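Local coordinates for protein cytidine deaminase (PDB 4WIG) that catalyses the zinc-dependent hydrolytic deamination of cytidine and 2'-deoxycytidine to uridine and 2'-deoxyuridine, probably recycling these nucleosides for the cell, at residues A[6-9]-A[10-14]; A[78-81]-A[82-86]; A[87-90]-A[91-94]. The protein carries 1 engineered substitution. All coordinates share one frame; numbering follows the deposited sequence.

Contact 1. Residues A[6-9]-A[10-14]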
loop_
_atom_site.group_PDB
_atom_site.type_symbol
_atom_site.label_atom_id
_atom_site.label_comp_id
_atom_site.label_asym_id
_atom_site.label_seq_id
_atom_site.Cartn_x
_atom_site.Cartn_y
_atom_site.Cartn_z
ATOM N N TRP A 6 14.600 26.049 -7.264
ATOM C CA TRP A 6 14.538 25.154 -6.110
ATOM C C TRP A 6 14.038 25.862 -4.863
ATOM O O TRP A 6 13.324 25.263 -4.061
ATOM C CB TRP A 6 15.895 24.491 -5.855
ATOM C CG TRP A 6 16.225 23.505 -6.929
ATOM C CD1 TRP A 6 17.155 23.651 -7.917
ATOM C CD2 TRP A 6 15.592 22.237 -7.153
ATOM N NE1 TRP A 6 17.149 22.549 -8.738
ATOM C CE2 TRP A 6 16.201 21.663 -8.293
ATOM C CE3 TRP A 6 14.574 21.527 -6.501
ATOM C CZ2 TRP A 6 15.830 20.401 -8.797
ATOM C CZ3 TRP A 6 14.200 20.255 -7.010
ATOM C CH2 TRP A 6 14.831 19.722 -8.147
ATOM N N ASN A 7 14.413 27.127 -4.704
ATOM C CA ASN A 7 13.930 27.927 -3.584
ATOM C C ASN A 7 12.402 28.018 -3.590
ATOM O O ASN A 7 11.755 27.880 -2.548
ATOM C CB ASN A 7 14.558 29.323 -3.605
ATOM C CG ASN A 7 14.243 30.118 -2.352
ATOM O OD1 ASN A 7 13.671 31.199 -2.430
ATOM N ND2 ASN A 7 14.582 29.563 -1.184
ATOM N N MET A 8 11.833 28.222 -4.772
ATOM C CA MET A 8 10.384 28.234 -4.943
ATOM C C MET A 8 9.747 26.867 -4.662
ATOM O O MET A 8 8.724 26.785 -3.994
ATOM C CB MET A 8 10.026 28.713 -6.357
ATOM C CG MET A 8 8.540 28.671 -6.698
ATOM S SD MET A 8 7.901 27.068 -7.246
ATOM C CE MET A 8 8.803 26.807 -8.775
ATOM N N LEU A 9 10.344 25.793 -5.173
ATOM C CA LEU A 9 9.777 24.457 -4.980
ATOM C C LEU A 9 9.849 24.027 -3.526
ATOM O O LEU A 9 8.894 23.495 -2.975
ATOM C CB LEU A 9 10.494 23.423 -5.838
ATOM C CG LEU A 9 10.010 23.284 -7.263
ATOM C CD1 LEU A 9 10.834 22.180 -7.919
ATOM C CD2 LEU A 9 8.517 22.965 -7.297
ATOM N N ARG A 10 10.999 24.275 -2.919
ATOM C CA ARG A 10 11.209 23.969 -1.516
ATOM C C ARG A 10 10.226 24.757 -0.643
ATOM O O ARG A 10 9.681 24.233 0.327
ATOM C CB ARG A 10 12.665 24.264 -1.142
ATOM C CG ARG A 10 13.254 23.320 -0.117
ATOM C CD ARG A 10 14.701 23.687 0.221
ATOM N NE ARG A 10 15.684 22.966 -0.589
ATOM C CZ ARG A 10 17.000 23.036 -0.401
ATOM N NH1 ARG A 10 17.507 23.807 0.557
ATOM N NH2 ARG A 10 17.818 22.329 -1.171
ATOM N N GLY A 11 9.969 26.005 -1.008
ATOM C CA GLY A 11 9.027 26.839 -0.268
ATOM C C GLY A 11 7.604 26.322 -0.339
ATOM O O GLY A 11 6.895 26.270 0.665
ATOM N N ASN A 12 7.187 25.928 -1.540
ATOM C CA ASN A 12 5.862 25.374 -1.732
ATOM C C ASN A 12 5.722 24.018 -1.022
ATOM O O ASN A 12 4.643 23.685 -0.510
ATOM C CB ASN A 12 5.534 25.250 -3.234
ATOM C CG ASN A 12 5.114 26.573 -3.853
ATOM O OD1 ASN A 12 5.944 27.361 -4.321
ATOM N ND2 ASN A 12 3.837 26.829 -3.857
ATOM N N ALA A 13 6.801 23.236 -0.993
ATOM C CA ALA A 13 6.810 21.967 -0.272
ATOM C C ALA A 13 6.610 22.218 1.233
ATOM O O ALA A 13 5.827 21.533 1.886
ATOM C CB ALA A 13 8.095 21.217 -0.516
ATOM N N THR A 14 7.311 23.220 1.756
ATOM C CA THR A 14 7.183 23.621 3.160
ATOM C C THR A 14 5.747 24.036 3.488
ATOM O O THR A 14 5.164 23.585 4.487
ATOM C CB THR A 14 8.186 24.756 3.472
ATOM O OG1 THR A 14 9.497 24.321 3.097
ATOM C CG2 THR A 14 8.170 25.139 4.943
#
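W6 gives its carbonyl to R10: R10 N lies 2.8 Å from W6 O, the straightest of the four bonds that join 6-9 to 10-14, at 166° about the hydrogen. The same carbonyl oxygen has R10 CB packed against it at 3.2 Å, while the arginine's far end turns away to a salt bridge with D107. N7 follows with the most bent of the four bonds, G11 N to N7 O at 3.0 Å. M8 O accepts the backbone N of N12. The M8 side chain sets out with CG anti to the backbone N (chi1 176°), and two further bends carry the thioether across the side chain of N12 at a slant. These i to i+4 steps are the first turns of the alpha-helix 6-17, which lies against strand 73-80 of the central sheet. L9 is the buried member of 6-9, its side chain reaching A75 on that strand. L9 O receives A13 N at 2.9 Å and also has the A13 methyl beside it, CB to O 3.4 Å. At the next residue, R10 O accepts both T14 N and T14 OG1, which come from opposite faces of the carbonyl plane, OG1 at 2.8 Å.

Contact 2. Residues A[78-81]-A[82-86]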
loop_
_atom_site.group_PDB
_atom_site.type_symbol
_atom_site.label_atom_id
_atom_site.label_comp_id
_atom_site.label_asym_id
_atom_site.label_seq_id
_atom_site.Cartn_x
_atom_site.Cartn_y
_atom_site.Cartn_z
ATOM N N CYS A 78 10.879 17.602 -1.498
ATOM C CA CYS A 78 10.158 17.004 -0.371
ATOM C C CYS A 78 10.826 17.465 0.915
ATOM O O CYS A 78 12.034 17.375 1.045
ATOM C CB CYS A 78 10.246 15.488 -0.455
ATOM S SG CYS A 78 9.280 14.603 0.782
ATOM N N VAL A 79 10.040 17.962 1.853
ATOM C CA VAL A 79 10.568 18.477 3.107
ATOM C C VAL A 79 9.752 17.979 4.286
ATOM O O VAL A 79 8.586 17.611 4.144
ATOM C CB VAL A 79 10.605 20.030 3.124
ATOM C CG1 VAL A 79 11.457 20.556 1.960
ATOM C CG2 VAL A 79 9.189 20.594 3.068
ATOM N N ASP A 80 10.373 17.983 5.457
ATOM C CA ASP A 80 9.676 17.661 6.692
ATOM C C ASP A 80 9.023 18.925 7.304
ATOM O O ASP A 80 9.062 19.991 6.693
ATOM C CB ASP A 80 10.621 16.953 7.648
ATOM C CG ASP A 80 11.663 17.877 8.282
ATOM O OD1 ASP A 80 11.619 19.119 8.114
ATOM O OD2 ASP A 80 12.555 17.317 8.945
ATOM N N GLY A 81 8.416 18.783 8.488
ATOM C CA GLY A 81 7.710 19.883 9.157
ATOM C C GLY A 81 8.602 21.067 9.497
ATOM O O GLY A 81 8.119 22.181 9.653
ATOM N N HIS A 82 9.905 20.816 9.595
ATOM C CA HIS A 82 10.901 21.849 9.886
ATOM C C HIS A 82 11.515 22.453 8.612
ATOM O O HIS A 82 12.412 23.297 8.681
ATOM C CB HIS A 82 11.981 21.228 10.786
ATOM C CG HIS A 82 11.534 21.013 12.200
ATOM N ND1 HIS A 82 12.239 21.491 13.282
ATOM C CD2 HIS A 82 10.433 20.409 12.710
ATOM C CE1 HIS A 82 11.603 21.180 14.396
ATOM N NE2 HIS A 82 10.497 20.535 14.078
ATOM N N GLY A 83 11.037 22.015 7.444
ATOM C CA GLY A 83 11.559 22.485 6.165
ATOM C C GLY A 83 12.859 21.836 5.710
ATOM O O GLY A 83 13.477 22.303 4.745
ATOM N N SER A 84 13.271 20.762 6.379
ATOM C CA SER A 84 14.492 20.048 6.010
ATOM C C SER A 84 14.211 19.093 4.840
ATOM O O SER A 84 13.176 18.447 4.812
ATOM C CB SER A 84 15.046 19.280 7.210
ATOM O OG SER A 84 15.389 20.172 8.265
ATOM N N VAL A 85 15.129 19.028 3.883
ATOM C CA VAL A 85 14.905 18.263 2.655
ATOM C C VAL A 85 14.981 16.774 2.976
ATOM O O VAL A 85 15.903 16.321 3.665
ATOM C CB VAL A 85 15.905 18.638 1.531
ATOM C CG1 VAL A 85 15.685 17.773 0.288
ATOM C CG2 VAL A 85 15.750 20.096 1.155
ATOM N N LEU A 86 13.986 16.031 2.491
ATOM C CA LEU A 86 13.903 14.582 2.681
ATOM C C LEU A 86 14.084 13.870 1.348
ATOM O O LEU A 86 13.651 14.365 0.305
ATOM C CB LEU A 86 12.543 14.198 3.252
ATOM C CG LEU A 86 12.136 14.680 4.645
ATOM C CD1 LEU A 86 10.718 14.209 4.950
ATOM C CD2 LEU A 86 13.103 14.173 5.705
HETATM O O HOH W 1 13.493 16.134 -1.875
HETATM O O HOH W 2 14.329 18.458 10.571
#
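H82 turns its backbone N to the carboxylate of D80, a weak bond of 2.8 Å to OD1, bent to 129° at the hydrogen; H82 CB also rests against that oxygen. G83 comes next and closes the turn: its N bonds to D80 O, approaching from above the carbonyl plane. G83 has the positive phi that glycine adopts easily. S84 then offers its amide to D80 OD1 at 2.9 Å, from above the carboxylate plane, so one carboxylate oxygen takes two backbone N-H groups. D80 can reach both because its CG sits between the backbone N and the carbonyl carbon (chi1 74°), which folds the carboxylate over the turn. A water 2.7 Å from D80 OD2, to which it donates, is also hydrogen-bonded to S84 OG and bridges the two side chains. D80 to G83 form a type I beta turn, by which the chain reverses at the end of strand 73-80, an inner strand of the deaminase sheet. Beyond the turn S84 O accepts D80 N, in the carbonyl plane, and takes a CA-H...O contact from V79 as well. V85 pairs with V79 in a single beta bridge; its CA approaches C78 O, and CG2 lies beside V79 CG1, both valines also packing on helix 6-17. On the far side of the bridge, L86 N makes a nearly straight bond to C78 O, 2.8 Å and 177°. Its side chain folds back over 78-81, CD1 lying 3.8 Å from D80 CB, while L86 CB faces C78 SG at 4.1 Å. A further water spans C78 N and L86 O.

Contact 3. Residues A[87-90]-A[91-94]. With ZN (zinc ion), chain C.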
loop_
_atom_site.group_PDB
_atom_site.type_symbol
_atom_site.label_atom_id
_atom_site.label_comp_id
_atom_site.label_asym_id
_atom_site.label_seq_id
_atom_site.Cartn_x
_atom_site.Cartn_y
_atom_site.Cartn_z
ATOM N N MET A 87 14.724 12.706 1.389
ATOM C CA MET A 87 14.758 11.819 0.233
ATOM C C MET A 87 13.477 10.989 0.257
ATOM O O MET A 87 13.066 10.522 1.328
ATOM C CB MET A 87 15.963 10.883 0.286
ATOM C CG MET A 87 17.325 11.504 0.034
ATOM S SD MET A 87 17.453 12.296 -1.575
ATOM C CE MET A 87 17.114 13.964 -1.041
ATOM N N PRO A 88 12.832 10.805 -0.908
ATOM C CA PRO A 88 11.615 9.985 -0.911
ATOM C C PRO A 88 11.858 8.543 -0.531
ATOM O O PRO A 88 12.948 8.014 -0.762
ATOM C CB PRO A 88 11.142 10.059 -2.362
ATOM C CG PRO A 88 11.642 11.367 -2.841
ATOM C CD PRO A 88 12.940 11.620 -2.135
ATOM N N CYS A 89 10.846 7.907 0.050
ATOM C CA CYS A 89 10.935 6.497 0.371
ATOM C C CYS A 89 10.892 5.727 -0.933
ATOM O O CYS A 89 10.532 6.277 -1.969
ATOM C CB CYS A 89 9.802 6.056 1.306
ATOM S SG CYS A 89 8.179 5.750 0.575
ATOM N N GLY A 90 11.278 4.460 -0.868
ATOM C CA GLY A 90 11.402 3.621 -2.069
ATOM C C GLY A 90 10.121 3.532 -2.875
ATOM O O GLY A 90 10.164 3.515 -4.101
ATOM N N ARG A 91 8.989 3.446 -2.171
ATOM C CA ARG A 91 7.670 3.362 -2.792
ATOM C C ARG A 91 7.458 4.596 -3.654
ATOM O O ARG A 91 7.111 4.512 -4.836
ATOM C CB ARG A 91 6.590 3.243 -1.698
ATOM C CG ARG A 91 5.136 3.255 -2.160
ATOM C CD ARG A 91 4.513 4.638 -2.082
ATOM N NE ARG A 91 4.282 5.099 -0.712
ATOM C CZ ARG A 91 3.248 4.729 0.051
ATOM N NH1 ARG A 91 3.123 5.223 1.280
ATOM N NH2 ARG A 91 2.359 3.847 -0.395
ATOM N N CYS A 92 7.686 5.750 -3.043
ATOM C CA CYS A 92 7.570 7.028 -3.730
ATOM C C CYS A 92 8.559 7.187 -4.884
ATOM O O CYS A 92 8.208 7.766 -5.916
ATOM C CB CYS A 92 7.705 8.171 -2.722
ATOM S SG CYS A 92 6.274 8.306 -1.653
ATOM N N ARG A 93 9.767 6.648 -4.748
ATOM C CA ARG A 93 10.701 6.656 -5.882
ATOM C C ARG A 93 10.096 5.910 -7.083
ATOM O O ARG A 93 10.167 6.391 -8.209
ATOM C CB ARG A 93 12.062 6.086 -5.488
ATOM C CG ARG A 93 12.813 7.003 -4.537
ATOM C CD ARG A 93 14.196 6.493 -4.151
ATOM N NE ARG A 93 14.642 7.149 -2.926
ATOM C CZ ARG A 93 15.874 7.098 -2.420
ATOM N NH1 ARG A 93 16.837 6.429 -3.025
ATOM N NH2 ARG A 93 16.130 7.730 -1.291
ATOM N N GLN A 94 9.443 4.775 -6.828
ATOM C CA GLN A 94 8.829 4.001 -7.918
ATOM C C GLN A 94 7.642 4.761 -8.505
ATOM O O GLN A 94 7.531 4.881 -9.724
ATOM C CB GLN A 94 8.393 2.603 -7.453
ATOM C CG GLN A 94 8.009 1.673 -8.604
ATOM C CD GLN A 94 9.203 1.067 -9.341
ATOM O OE1 GLN A 94 10.149 0.558 -8.725
ATOM N NE2 GLN A 94 9.148 1.091 -10.667
HETATM ZN ZN ZN C . 6.979 7.714 0.422
HETATM O O HOH W 3 8.233 9.084 0.948
#
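C89 and C92 grip the zinc ion together, each SG 2.3 Å from the metal; C56 supplies the third thiolate and a water at 1.9 Å the fourth ligand. This water also accepts from C89 N, a bond that helps hold it beside the metal. It occupies the position at which cytidine deaminases are expected to activate water for attack on the base, with E58, probably the proton donor, packed against P88 and C92. C89 is the N-cap of helix 90-100, and its SG, held between the backbone N and the carbonyl carbon (chi1 79°), points back over the first turn, where it accepts a long, weak but straight bond from C92 N (3.7 Å, 170°). That donor and the helix N-terminus would be expected to help stabilise the thiolate's negative charge. The side chain of R91 bends so that its guanidinium presents an edge to the zinc, in plane, with NE 3.9 Å from the metal; this too may temper the negative charge of the three cysteines.

Behind this shell, R93 ties the loop to the helix. Its extended chain carries NE to P88 O at 2.9 Å, tilted from the carbonyl plane, and NH2 adds a weak bond to the same oxygen and touches M87 CB, the two side chains crossing obliquely. R93 N bonds to C89 O nearly along the C=O axis, and P88 CB packs on C92 CB at 3.9 Å. The far end of R93 is held by L118 O and by P120 O and D121 O of the second subunit, and Q94 OE1 accepts from G90 N of that subunit. Helix 57-67, bearing E58 and C59, packs against P88, R91 and C92, while the short helix 115-118 lies against M87 and R93.

How the contacts relate
Contacts 1 and 2 touch directly, their centres 10 Å apart: V79 CG2 lies 3.5 Å from T14 N, and V85 CG2 lies 3.4 Å from R10 NE, so the helix packs on both sides of the turn at 80-83. Contact 2 runs straight on into contact 3, L86 being followed by M87, and their centres are 15 Å apart. Contact 3 holds the zinc ion. The side chain of C78 in contact 2 is about 7 Å from the bound zinc ion and about 4 Å from the side chain of E58, the probable proton donor. The side chain of A13 in contact 1 is about 14 Å from the bound zinc ion. Contacts 1 and 3 lie on opposite sides of the chain's centre, their nearest atoms about 8 Å apart.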